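Local atomic coordinates of uncharacterized protein (Staphylococcus aureus, PDB entry 4YBV), a protein that probably hydrolyses acyl thioesters, as a hot-dog-fold member of the thioesterase superfamily built into an assembly of four subunits. Residues M27-K32 and G38-G43; K105-N108 and Q112-T115; E9-S14 and D31-P36; E91-H94 and H100-D103; L48-C53 and L71-N76. The protein carries 1 engineered substitution. One frame throughout, in Å; residues are numbered along the deposited sequence.

Contact 1. Residues M27-K32 and G38-G43; sequences MPVTDK and GYLHGG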
# COMPACT_ATOMS: atom_id res chain seq x y z
N MET A 27 19.27 14.17 1.97
CA MET A 27 20.00 13.88 3.21
C MET A 27 21.17 12.99 2.90
O MET A 27 21.12 12.25 1.91
CB MET A 27 19.07 13.22 4.26
CG MET A 27 18.70 11.78 3.93
SD MET A 27 17.48 11.07 5.10
CE MET A 27 17.52 9.38 4.62
N PRO A 28 22.24 13.06 3.72
CA PRO A 28 23.43 12.21 3.53
C PRO A 28 23.21 10.77 3.99
O PRO A 28 22.58 10.54 5.00
CB PRO A 28 24.49 12.88 4.42
CG PRO A 28 23.71 13.57 5.50
CD PRO A 28 22.42 14.04 4.81
N VAL A 29 23.77 9.82 3.26
CA VAL A 29 23.72 8.43 3.68
C VAL A 29 24.89 8.20 4.60
O VAL A 29 26.03 8.07 4.14
CB VAL A 29 23.77 7.48 2.48
CG1 VAL A 29 23.77 6.01 2.96
CG2 VAL A 29 22.61 7.75 1.56
N THR A 30 24.62 8.18 5.91
CA THR A 30 25.67 8.02 6.93
C THR A 30 25.44 6.73 7.71
O THR A 30 24.39 6.11 7.56
CB THR A 30 25.70 9.23 7.89
OG1 THR A 30 24.47 9.30 8.63
CG2 THR A 30 25.86 10.53 7.10
N ASP A 31 26.43 6.30 8.51
CA ASP A 31 26.31 5.08 9.32
C ASP A 31 25.04 5.14 10.16
O ASP A 31 24.37 4.14 10.33
CB ASP A 31 27.53 4.89 10.24
CG ASP A 31 28.81 4.55 9.47
OD1 ASP A 31 28.76 3.81 8.46
OD2 ASP A 31 29.88 5.04 9.89
N LYS A 32 24.74 6.33 10.69
CA LYS A 32 23.55 6.61 11.49
C LYS A 32 22.21 6.16 10.90
O LYS A 32 21.30 5.81 11.65
CB LYS A 32 23.43 8.12 11.79
CG LYS A 32 23.90 8.51 13.19
CD LYS A 32 24.06 10.03 13.34
CE LYS A 32 22.76 10.77 13.18
NZ LYS A 32 23.01 12.25 13.17
N GLY A 38 25.59 -2.83 5.23
CA GLY A 38 24.57 -1.83 5.46
C GLY A 38 24.51 -0.82 4.31
O GLY A 38 25.51 -0.28 3.86
N TYR A 39 23.29 -0.56 3.87
CA TYR A 39 22.98 0.38 2.84
C TYR A 39 21.93 1.19 3.58
O TYR A 39 21.51 0.81 4.65
CB TYR A 39 22.43 -0.31 1.63
CG TYR A 39 23.46 -1.09 0.88
CD1 TYR A 39 23.77 -2.37 1.25
CD2 TYR A 39 24.13 -0.55 -0.20
CE1 TYR A 39 24.72 -3.10 0.57
CE2 TYR A 39 25.07 -1.28 -0.89
CZ TYR A 39 25.36 -2.55 -0.49
OH TYR A 39 26.28 -3.29 -1.14
N LEU A 40 21.54 2.31 3.03
CA LEU A 40 20.59 3.16 3.70
C LEU A 40 19.38 2.32 4.12
O LEU A 40 18.85 1.56 3.33
CB LEU A 40 20.15 4.31 2.79
CG LEU A 40 19.11 5.29 3.31
CD1 LEU A 40 19.63 6.08 4.49
CD2 LEU A 40 18.63 6.20 2.15
N HIS A 41 18.98 2.44 5.37
CA HIS A 41 17.80 1.71 5.91
C HIS A 41 16.52 2.11 5.14
O HIS A 41 16.23 3.28 5.03
CB HIS A 41 17.64 2.05 7.39
CG HIS A 41 16.74 1.12 8.15
ND1 HIS A 41 15.37 1.11 7.98
CD2 HIS A 41 17.00 0.21 9.12
CE1 HIS A 41 14.83 0.23 8.80
NE2 HIS A 41 15.81 -0.34 9.50
N GLY A 42 15.77 1.15 4.62
CA GLY A 42 14.52 1.47 3.92
C GLY A 42 13.58 2.41 4.69
O GLY A 42 12.84 3.26 4.12
N GLY A 43 13.59 2.27 6.01
CA GLY A 43 12.79 3.12 6.87
C GLY A 43 13.20 4.59 6.88
O GLY A 43 12.35 5.47 7.04
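Leu-40 takes on both Met-27 and Val-29, and everything exchanged between the two segments is apolar. Met-27 meets it tip to tip: the thioether methyl CE lies 3.9 Å from Leu-40 CD1 and 4.2 Å from Leu-40 CD2, so it ends against the fork of the leucine. Its CG sits between the backbone N and the carbonyl carbon (chi1 73°), and from there the chain runs out straight, which is how the methyl gets so far from its strand. Val-29 addresses the other end of the same side chain. Its CG1 rests 4.0 Å from Leu-40 CB, close to the backbone, with the two side chains slanted against each other. Val-86, on the neighbouring strand 85-95, also touches Met-27, Val-29 and Leu-40, which places the leucine against the sheet.

In the hot-dog fold an antiparallel sheet wraps a long central helix, here 42-60, and this contact lays the loop leading into that helix on the end of strand 22-28.

The polar interactions lie beside the apolar cluster. His-41 is the N-cap of the helix: its ND1 accepts Gly-43 N at 2.9 Å, and the donor stands nearly in the ring plane (8° out of it), although the hydrogen bond is bent, 144° at the hydrogen. On the other side of the imidazole, NE2 is hydrogen-bonded to Thr-51 OG1 of the second subunit, so both ring nitrogens are engaged and the rotation of the ring is fixed. Backbone hydrogen bonds tie Leu-40 to Ala-81 and His-41 to Val-33.

Contact 2. Residues K105-N108 and Q112-T115; sequences KIKN and QLIT
The side-chain amides of Asn-108 and Gln-112 meet with their planes 33° apart. Asn-108 ND2 donates to Gln-112 OE1 at 3.1 Å in an almost straight hydrogen bond (174° at the hydrogen); the acceptor lies in the plane of the Asn-108 amide, whereas the donor is tilted from that of Gln-112. Asn-108 OD1 takes Gln-112 N at 2.9 Å and also Lys-110 N within the turn, so one amide is held through both of its polar atoms. Ile-114 crosses it at about a right angle, CD1 coming 3.4 Å from Asn-108 ND2.

Beyond this clasp, Asn-108 N binds Gln-112 O and the strands pair round a classic beta bulge. Ile-114 and Thr-115 both face Ile-106, whose carbonyl O accepts from both Ile-114 N and Thr-115 N; Ile-106 N returns a bond to Thr-115 O. Leu-113 lays CD2 3.8 Å from Lys-105 CB.

The hairpin lies in the antiparallel sheet of the hot-dog fold. Strand 85-95 pairs with Lys-105 and Lys-107 on one side, His-79 and Ile-78 pair with Leu-113 and Ile-114 on the other, and Thr-115 OG1 bonds to Ser-45 OG of the central helix 42-60.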
# COMPACT_ATOMS: atom_id res chain seq x y z
N LYS A 105 9.38 10.17 -5.29
CA LYS A 105 10.42 9.34 -5.84
C LYS A 105 11.76 9.68 -5.16
O LYS A 105 12.15 10.84 -5.08
CB LYS A 105 10.50 9.50 -7.36
CG LYS A 105 9.28 8.87 -8.08
CD LYS A 105 9.38 9.10 -9.59
CE LYS A 105 8.33 8.29 -10.34
NZ LYS A 105 6.97 8.47 -9.78
N ILE A 106 12.44 8.67 -4.66
CA ILE A 106 13.69 8.87 -3.94
C ILE A 106 14.80 8.18 -4.67
O ILE A 106 14.73 6.96 -4.94
CB ILE A 106 13.59 8.38 -2.49
CG1 ILE A 106 12.25 8.89 -1.92
CG2 ILE A 106 14.79 8.87 -1.71
CD1 ILE A 106 11.98 8.62 -0.47
N LYS A 107 15.80 8.99 -5.01
CA LYS A 107 16.93 8.60 -5.83
C LYS A 107 18.24 8.75 -5.13
O LYS A 107 18.38 9.60 -4.24
CB LYS A 107 16.98 9.43 -7.13
CG LYS A 107 15.76 9.27 -7.99
CD LYS A 107 15.84 10.08 -9.28
CE LYS A 107 14.63 9.79 -10.13
NZ LYS A 107 14.63 10.71 -11.31
N ASN A 108 19.24 7.96 -5.54
CA ASN A 108 20.60 8.16 -5.05
C ASN A 108 21.40 9.07 -6.00
O ASN A 108 20.81 9.67 -6.91
CB ASN A 108 21.35 6.82 -4.83
CG ASN A 108 21.48 5.96 -6.10
OD1 ASN A 108 21.28 6.43 -7.25
ND2 ASN A 108 21.80 4.68 -5.90
N GLN A 112 19.60 6.58 -9.65
CA GLN A 112 18.80 5.35 -9.54
C GLN A 112 17.67 5.55 -8.55
O GLN A 112 17.87 6.19 -7.51
CB GLN A 112 19.67 4.19 -9.06
CG GLN A 112 20.80 3.81 -9.98
CD GLN A 112 21.60 2.68 -9.39
OE1 GLN A 112 22.29 2.85 -8.39
NE2 GLN A 112 21.46 1.50 -9.98
N LEU A 113 16.49 5.03 -8.87
CA LEU A 113 15.41 5.02 -7.94
C LEU A 113 15.79 4.08 -6.78
O LEU A 113 16.15 2.94 -6.99
CB LEU A 113 14.10 4.55 -8.58
CG LEU A 113 13.18 5.62 -9.12
CD1 LEU A 113 12.01 4.96 -9.79
CD2 LEU A 113 12.71 6.52 -7.98
N ILE A 114 15.71 4.61 -5.56
CA ILE A 114 15.96 3.84 -4.35
C ILE A 114 14.61 3.39 -3.76
O ILE A 114 14.47 2.25 -3.30
CB ILE A 114 16.75 4.68 -3.33
CG1 ILE A 114 18.09 5.07 -3.93
CG2 ILE A 114 17.04 3.90 -2.09
CD1 ILE A 114 18.90 3.91 -4.39
N THR A 115 13.65 4.31 -3.78
CA THR A 115 12.31 4.08 -3.20
C THR A 115 11.28 4.84 -3.99
O THR A 115 11.50 5.99 -4.32
CB THR A 115 12.22 4.58 -1.73
OG1 THR A 115 13.26 3.96 -0.96
CG2 THR A 115 10.89 4.20 -1.09

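Contact 3. Residues E9-S14 and D31-P36; sequences ETFEMS and DKVKAP. Engineered in segment 31-36: Ala-35 (natural residue Gln).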
# COMPACT_ATOMS: atom_id res chain seq x y z
N GLU A 9 16.45 17.00 11.86
CA GLU A 9 17.80 17.35 12.24
C GLU A 9 18.63 16.09 12.39
O GLU A 9 19.75 16.04 11.98
CB GLU A 9 17.82 18.14 13.51
CG GLU A 9 19.22 18.35 14.03
CD GLU A 9 19.28 19.02 15.37
OE1 GLU A 9 18.31 19.67 15.75
OE2 GLU A 9 20.31 18.90 16.03
N THR A 10 18.06 15.07 13.00
CA THR A 10 18.81 13.85 13.22
C THR A 10 19.30 13.28 11.90
O THR A 10 20.41 12.76 11.81
CB THR A 10 17.95 12.78 13.92
OG1 THR A 10 17.45 13.30 15.15
CG2 THR A 10 18.77 11.54 14.18
N PHE A 11 18.47 13.40 10.85
CA PHE A 11 18.82 12.82 9.56
C PHE A 11 19.59 13.81 8.69
O PHE A 11 19.95 13.49 7.58
CB PHE A 11 17.57 12.34 8.79
CG PHE A 11 17.03 10.98 9.24
CD1 PHE A 11 17.59 10.34 10.35
CD2 PHE A 11 15.98 10.36 8.56
CE1 PHE A 11 17.09 9.08 10.76
CE2 PHE A 11 15.49 9.12 8.98
CZ PHE A 11 16.05 8.48 10.07
N GLU A 12 19.83 15.01 9.20
CA GLU A 12 20.54 16.06 8.44
C GLU A 12 19.86 16.34 7.10
O GLU A 12 20.52 16.37 6.04
CB GLU A 12 22.00 15.65 8.20
CG GLU A 12 22.74 15.35 9.48
CD GLU A 12 24.23 15.28 9.25
OE1 GLU A 12 24.76 16.13 8.50
OE2 GLU A 12 24.86 14.36 9.80
N MET A 13 18.53 16.49 7.16
CA MET A 13 17.72 16.78 5.98
C MET A 13 17.93 18.21 5.53
O MET A 13 17.98 19.11 6.37
CB MET A 13 16.23 16.56 6.26
CG MET A 13 15.88 15.11 6.66
SD MET A 13 14.09 14.95 6.66
CE MET A 13 13.94 13.34 7.41
N SER A 14 18.01 18.43 4.23
CA SER A 14 17.96 19.82 3.71
C SER A 14 16.96 19.97 2.58
O SER A 14 16.88 19.14 1.68
CB SER A 14 19.35 20.30 3.27
OG SER A 14 19.91 19.42 2.32
N ASP A 31 26.43 6.30 8.51
CA ASP A 31 26.31 5.08 9.32
C ASP A 31 25.04 5.14 10.16
O ASP A 31 24.37 4.14 10.33
CB ASP A 31 27.53 4.89 10.24
CG ASP A 31 28.81 4.55 9.47
OD1 ASP A 31 28.76 3.81 8.46
OD2 ASP A 31 29.88 5.04 9.89
N LYS A 32 24.74 6.33 10.69
CA LYS A 32 23.55 6.61 11.49
C LYS A 32 22.21 6.16 10.90
O LYS A 32 21.30 5.81 11.65
CB LYS A 32 23.43 8.12 11.79
CG LYS A 32 23.90 8.51 13.19
CD LYS A 32 24.06 10.03 13.34
CE LYS A 32 22.76 10.77 13.18
NZ LYS A 32 23.01 12.25 13.17
N VAL A 33 22.07 6.20 9.57
CA VAL A 33 20.80 5.87 8.91
C VAL A 33 20.91 4.60 8.05
O VAL A 33 20.00 4.29 7.27
CB VAL A 33 20.29 7.05 8.01
CG1 VAL A 33 19.86 8.21 8.85
CG2 VAL A 33 21.37 7.50 7.04
N LYS A 34 22.00 3.86 8.19
CA LYS A 34 22.11 2.61 7.46
C LYS A 34 21.37 1.47 8.20
O LYS A 34 21.14 1.55 9.38
CB LYS A 34 23.59 2.22 7.26
CG LYS A 34 24.33 3.15 6.35
CD LYS A 34 25.76 2.66 6.07
CE LYS A 34 26.48 3.60 5.08
NZ LYS A 34 27.78 3.01 4.64
N ALA A 35 21.12 0.40 7.48
CA ALA A 35 20.66 -0.83 8.02
C ALA A 35 22.03 -1.44 8.41
O ALA A 35 23.03 -0.99 7.94
CB ALA A 35 19.99 -1.67 6.98
N PRO A 36 22.08 -2.48 9.22
CA PRO A 36 23.37 -3.06 9.60
C PRO A 36 24.19 -3.69 8.45
O PRO A 36 25.39 -3.88 8.62
CB PRO A 36 22.99 -4.12 10.63
CG PRO A 36 21.70 -3.64 11.20
CD PRO A 36 20.98 -3.03 10.03
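Lys-32 NZ donates to Thr-10 O at 3.0 Å, lying in the plane of that carbonyl with a C=O...N angle of 146°. The lysine chain is extended at chi2 and then bends at chi3 (64°), which swings its ammonium onto the carbonyl and brings CE to 3.4 Å from Thr-10 O. Glu-12 adds a more distant charge: its OE2 stands 4.4 Å from Lys-32 NZ, beyond a salt bridge, though still near enough that it may favour the ammonium there.

The carbonyl belongs to the last turn of the short helix 7-10, which closes in a Schellman motif. Glu-12 leaves the helix with positive phi (56°), and its N bonds back to Glu-9 O. Lysine therefore meets a C-terminal helix end, where a positive charge is expected to be favoured by the helix dipole. In this way the N-terminal helical turn of the chain is tied to the loop between strand 22-28 and the central helix 42-60 of the hot-dog fold. The same place is a subunit interface: Thr-10 OG1 bonds to Lys-32 O of the second subunit, and Lys-32 O to Thr-10 OG1 of that subunit.

Outward from the lysine, packing takes over. Val-33 CG1 sits over one face of the Phe-11 ring in a CH-pi contact, 3.8 Å from the ring centroid, displaced toward the rim where CD1 and CE1 of Phe-11 are each 3.5 Å from it. Elsewhere the ring touches Ala-44 and Ala-47 of helix 42-60 and Leu-7 of the second subunit.

Contact 4. Residues E91-H94 and H100-D103; sequences EIIH and HVWD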
# COMPACT_ATOMS: atom_id res chain seq x y z
N GLU A 91 5.78 15.16 -5.54
CA GLU A 91 4.91 15.97 -6.40
C GLU A 91 3.47 15.63 -6.09
O GLU A 91 3.11 14.45 -6.00
CB GLU A 91 5.20 15.71 -7.89
CG GLU A 91 6.68 15.56 -8.25
CD GLU A 91 6.90 15.07 -9.69
OE1 GLU A 91 5.96 15.21 -10.51
OE2 GLU A 91 8.00 14.54 -9.99
N ILE A 92 2.62 16.64 -5.90
CA ILE A 92 1.23 16.36 -5.56
C ILE A 92 0.47 15.74 -6.75
O ILE A 92 0.71 16.08 -7.91
CB ILE A 92 0.51 17.61 -5.05
CG1 ILE A 92 -0.78 17.21 -4.36
CG2 ILE A 92 0.30 18.66 -6.23
CD1 ILE A 92 -1.34 18.21 -3.44
N ILE A 93 -0.42 14.80 -6.45
CA ILE A 93 -1.23 14.06 -7.43
C ILE A 93 -2.64 14.58 -7.34
O ILE A 93 -3.34 14.69 -8.32
CB ILE A 93 -1.32 12.50 -7.17
CG1 ILE A 93 0.04 11.83 -6.94
CG2 ILE A 93 -2.04 11.76 -8.30
CD1 ILE A 93 -0.11 10.36 -6.54
N HIS A 94 -3.08 14.77 -6.11
CA HIS A 94 -4.43 15.23 -5.84
C HIS A 94 -4.38 16.22 -4.71
O HIS A 94 -3.70 16.01 -3.71
CB HIS A 94 -5.34 14.06 -5.49
CG HIS A 94 -6.73 14.47 -5.12
ND1 HIS A 94 -7.59 15.07 -6.01
CD2 HIS A 94 -7.41 14.36 -3.95
CE1 HIS A 94 -8.74 15.31 -5.41
NE2 HIS A 94 -8.66 14.89 -4.16
N HIS A 100 -4.82 15.26 0.76
CA HIS A 100 -3.87 15.38 -0.35
C HIS A 100 -3.23 14.04 -0.64
O HIS A 100 -2.88 13.28 0.27
CB HIS A 100 -2.77 16.38 -0.06
CG HIS A 100 -3.26 17.77 0.17
ND1 HIS A 100 -2.44 18.79 0.61
CD2 HIS A 100 -4.50 18.31 0.04
CE1 HIS A 100 -3.15 19.89 0.75
NE2 HIS A 100 -4.40 19.63 0.40
N VAL A 101 -3.03 13.76 -1.91
CA VAL A 101 -2.35 12.55 -2.29
C VAL A 101 -1.09 12.94 -3.01
O VAL A 101 -1.16 13.71 -3.96
CB VAL A 101 -3.27 11.65 -3.15
CG1 VAL A 101 -2.52 10.47 -3.69
CG2 VAL A 101 -4.47 11.24 -2.32
N TRP A 102 0.07 12.44 -2.53
CA TRP A 102 1.41 12.76 -3.07
C TRP A 102 2.13 11.59 -3.69
O TRP A 102 2.07 10.46 -3.18
CB TRP A 102 2.32 13.31 -1.95
CG TRP A 102 1.96 14.65 -1.43
CD1 TRP A 102 1.04 14.95 -0.48
CD2 TRP A 102 2.54 15.90 -1.84
NE1 TRP A 102 0.99 16.32 -0.28
CE2 TRP A 102 1.90 16.92 -1.11
CE3 TRP A 102 3.53 16.24 -2.76
CZ2 TRP A 102 2.23 18.28 -1.27
CZ3 TRP A 102 3.85 17.60 -2.92
CH2 TRP A 102 3.20 18.59 -2.16
N ASP A 103 2.90 11.89 -4.73
CA ASP A 103 3.78 10.91 -5.33
C ASP A 103 5.21 11.25 -4.92
O ASP A 103 5.58 12.38 -5.01
CB ASP A 103 3.64 10.95 -6.85
CG ASP A 103 4.04 9.68 -7.49
OD1 ASP A 103 3.18 8.78 -7.54
OD2 ASP A 103 5.20 9.58 -7.95
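Ile-92 rides over one face of the Trp-102 indole, its CB 3.9 Å from the centroid of the six-membered ring and only 6° off the normal. The backbone comes down with it, bringing Ile-92 N to 3.3 Å from Trp-102 CE3, so the ring is pressed against the neighbouring strand. On the other face of the sheet Ile-93 reaches over two residues: CG1 lies 3.7 Å from Asp-103 CB and CD1 3.7 Å from Val-101 CG1. His-94 and Val-101 meet there through their CB atoms.

A classic beta bulge places Ile-93 and His-94, both facing Val-101; Ile-92 and Trp-102 form a regular non-hydrogen-bonded pair beside it. Val-101 O accepts Ile-93 N at 2.8 Å and His-94 N at 3.1 Å, the latter on a lone pair. Val-101 N answers to His-94 O, while farther along Glu-91 and Asp-103 exchange bonds in both directions. The hairpin of strands 85-95 and 99-107 is part of the sheet that wraps helix 42-60 in the hot-dog fold.

The second shell fixes the rings. Trp-102 NE1 and His-100 ND1 both bond to Ser-57 OG on that helix, and the indole also touches Cys-53 and Leu-60. Outside, the His-94 ring meets His-79 of the third subunit nearly at right angles, and Ile-93 packs on Leu-113 of that subunit.

Glu-91 OE2 and Asp-103 OD2 stand 6.1 Å apart, and Asp-103 also packs on Asp-103 of the third subunit; the salt bridge from Lys-105 to Asp-103 OD2 probably offsets part of this gathered negative charge.

Contact 5. Residues L48-C53 and L71-N76; sequences LGETAC and LEMNAN
Helix 48-53 passes strand 71-76 with the nearest alpha carbons, those of Glu-50 and Met-73, 7.4 Å apart, and side chains bridge the gap. This is part of the helix-on-sheet packing of the hot-dog fold: the long helix 42-60 lying against the sheet, here against strand 67-77.

On the strand, Met-73 makes all the contacts. Bent at chi2 (-75°) and again at chi3, it folds across the Glu-50 side chain at about a right angle. Its CG comes 3.2 Å from Glu-50 OE1, and CE lies 3.8 Å from Glu-50 CD and 3.9 Å from Glu-50 CG. The methyl is also 4.2 Å from Cys-53 SG, one turn along the helix. Although buried, the carboxylate has a polar partner, since Glu-50 OE1 is hydrogen-bonded to His-77 NE2 of the second subunit.

The strand is itself an interface. Residues Glu-72 to Asn-76 pair antiparallel with a strand of the second subunit, carrying the sheet across, and Asn-74 and Asn-76 bond to Arg-118 of the third. On the side of the strand turned from the helix, Asn-74 ND2 donates at 3.2 Å to the syn lone pair of Glu-72 OE1.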
# COMPACT_ATOMS: atom_id res chain seq x y z
N LEU A 48 12.16 10.16 5.12
CA LEU A 48 12.43 11.33 4.24
C LEU A 48 11.22 11.62 3.35
O LEU A 48 10.75 12.76 3.29
CB LEU A 48 13.66 11.05 3.39
CG LEU A 48 14.18 12.17 2.47
CD1 LEU A 48 14.74 13.32 3.29
CD2 LEU A 48 15.26 11.60 1.59
N GLY A 49 10.67 10.59 2.69
CA GLY A 49 9.45 10.76 1.90
C GLY A 49 8.24 11.35 2.63
O GLY A 49 7.56 12.30 2.14
N GLU A 50 7.95 10.80 3.81
CA GLU A 50 6.83 11.31 4.60
C GLU A 50 7.07 12.77 5.00
O GLU A 50 6.13 13.59 4.96
CB GLU A 50 6.56 10.46 5.86
CG GLU A 50 5.35 10.99 6.63
CD GLU A 50 4.62 9.94 7.47
OE1 GLU A 50 4.89 8.73 7.34
OE2 GLU A 50 3.77 10.34 8.29
N THR A 51 8.32 13.09 5.36
CA THR A 51 8.69 14.48 5.64
C THR A 51 8.38 15.37 4.42
O THR A 51 7.81 16.46 4.55
CB THR A 51 10.17 14.62 6.02
OG1 THR A 51 10.44 13.79 7.17
CG2 THR A 51 10.51 16.08 6.32
N ALA A 52 8.74 14.89 3.24
CA ALA A 52 8.57 15.68 2.02
C ALA A 52 7.10 15.97 1.78
O ALA A 52 6.73 17.13 1.51
CB ALA A 52 9.22 14.98 0.80
N CYS A 53 6.21 14.97 1.90
CA CYS A 53 4.86 15.38 1.57
C CYS A 53 4.12 16.06 2.73
O CYS A 53 3.19 16.83 2.51
CB CYS A 53 4.02 14.24 0.99
SG CYS A 53 4.14 12.66 1.68
N LEU A 71 -1.69 10.11 6.81
CA LEU A 71 -2.77 9.15 7.06
C LEU A 71 -2.33 7.75 6.64
O LEU A 71 -2.48 6.78 7.40
CB LEU A 71 -4.05 9.55 6.30
CG LEU A 71 -5.31 8.72 6.57
CD1 LEU A 71 -5.71 8.86 8.02
CD2 LEU A 71 -6.48 9.13 5.66
N GLU A 72 -1.77 7.66 5.43
CA GLU A 72 -1.40 6.38 4.82
C GLU A 72 -0.14 6.59 3.99
O GLU A 72 -0.03 7.57 3.27
CB GLU A 72 -2.55 5.84 3.94
CG GLU A 72 -2.66 4.31 3.91
CD GLU A 72 -1.71 3.70 2.90
OE1 GLU A 72 -1.24 4.49 2.03
OE2 GLU A 72 -1.40 2.48 3.00
N MET A 73 0.81 5.69 4.10
CA MET A 73 2.06 5.79 3.35
C MET A 73 2.35 4.44 2.76
O MET A 73 2.18 3.42 3.44
CB MET A 73 3.24 6.19 4.25
CG MET A 73 3.09 7.54 4.94
SD MET A 73 3.36 8.90 3.76
CE MET A 73 2.27 10.12 4.49
N ASN A 74 2.82 4.39 1.53
CA ASN A 74 3.27 3.11 1.01
C ASN A 74 4.50 3.29 0.14
O ASN A 74 4.72 4.36 -0.43
CB ASN A 74 2.13 2.39 0.25
CG ASN A 74 1.54 3.25 -0.88
OD1 ASN A 74 2.15 3.43 -1.95
ND2 ASN A 74 0.34 3.77 -0.65
N ALA A 75 5.28 2.22 0.02
CA ALA A 75 6.63 2.30 -0.55
C ALA A 75 7.09 0.99 -1.21
O ALA A 75 6.83 -0.10 -0.68
CB ALA A 75 7.60 2.69 0.52
N ASN A 76 7.76 1.10 -2.35
CA ASN A 76 8.54 0.03 -2.97
C ASN A 76 9.98 0.41 -2.89
O ASN A 76 10.39 1.50 -3.33
CB ASN A 76 8.20 -0.20 -4.46
CG ASN A 76 6.98 -1.05 -4.67
OD1 ASN A 76 5.85 -0.54 -4.59
ND2 ASN A 76 7.18 -2.31 -5.02

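How the contacts relate
Contact 5 lies nearest the middle of the chain and contact 1 is likewise buried; both involve helix 42-60 and lack hydrogen bonds between their segments, but contact 1 is wholly apolar while contact 5 sets a methionine against a buried carboxylate. Contacts 2, 3 and 4 are partly buried. Contacts 2 and 4 are hairpins sharing strand 99-107, about 17 Å apart between centres, each a bulged backbone ladder. Contact 3, with two exposed residues, relies on a charged side chain and adjoins contact 1, Leu-40 CD1 packing 3.3 Å from Val-33 O. Contact 4, across the chain's centre from contacts 1 and 3, touches contact 5. Contacts 1, 3 and 5 reach the second subunit, contacts 2, 4 and 5 the third.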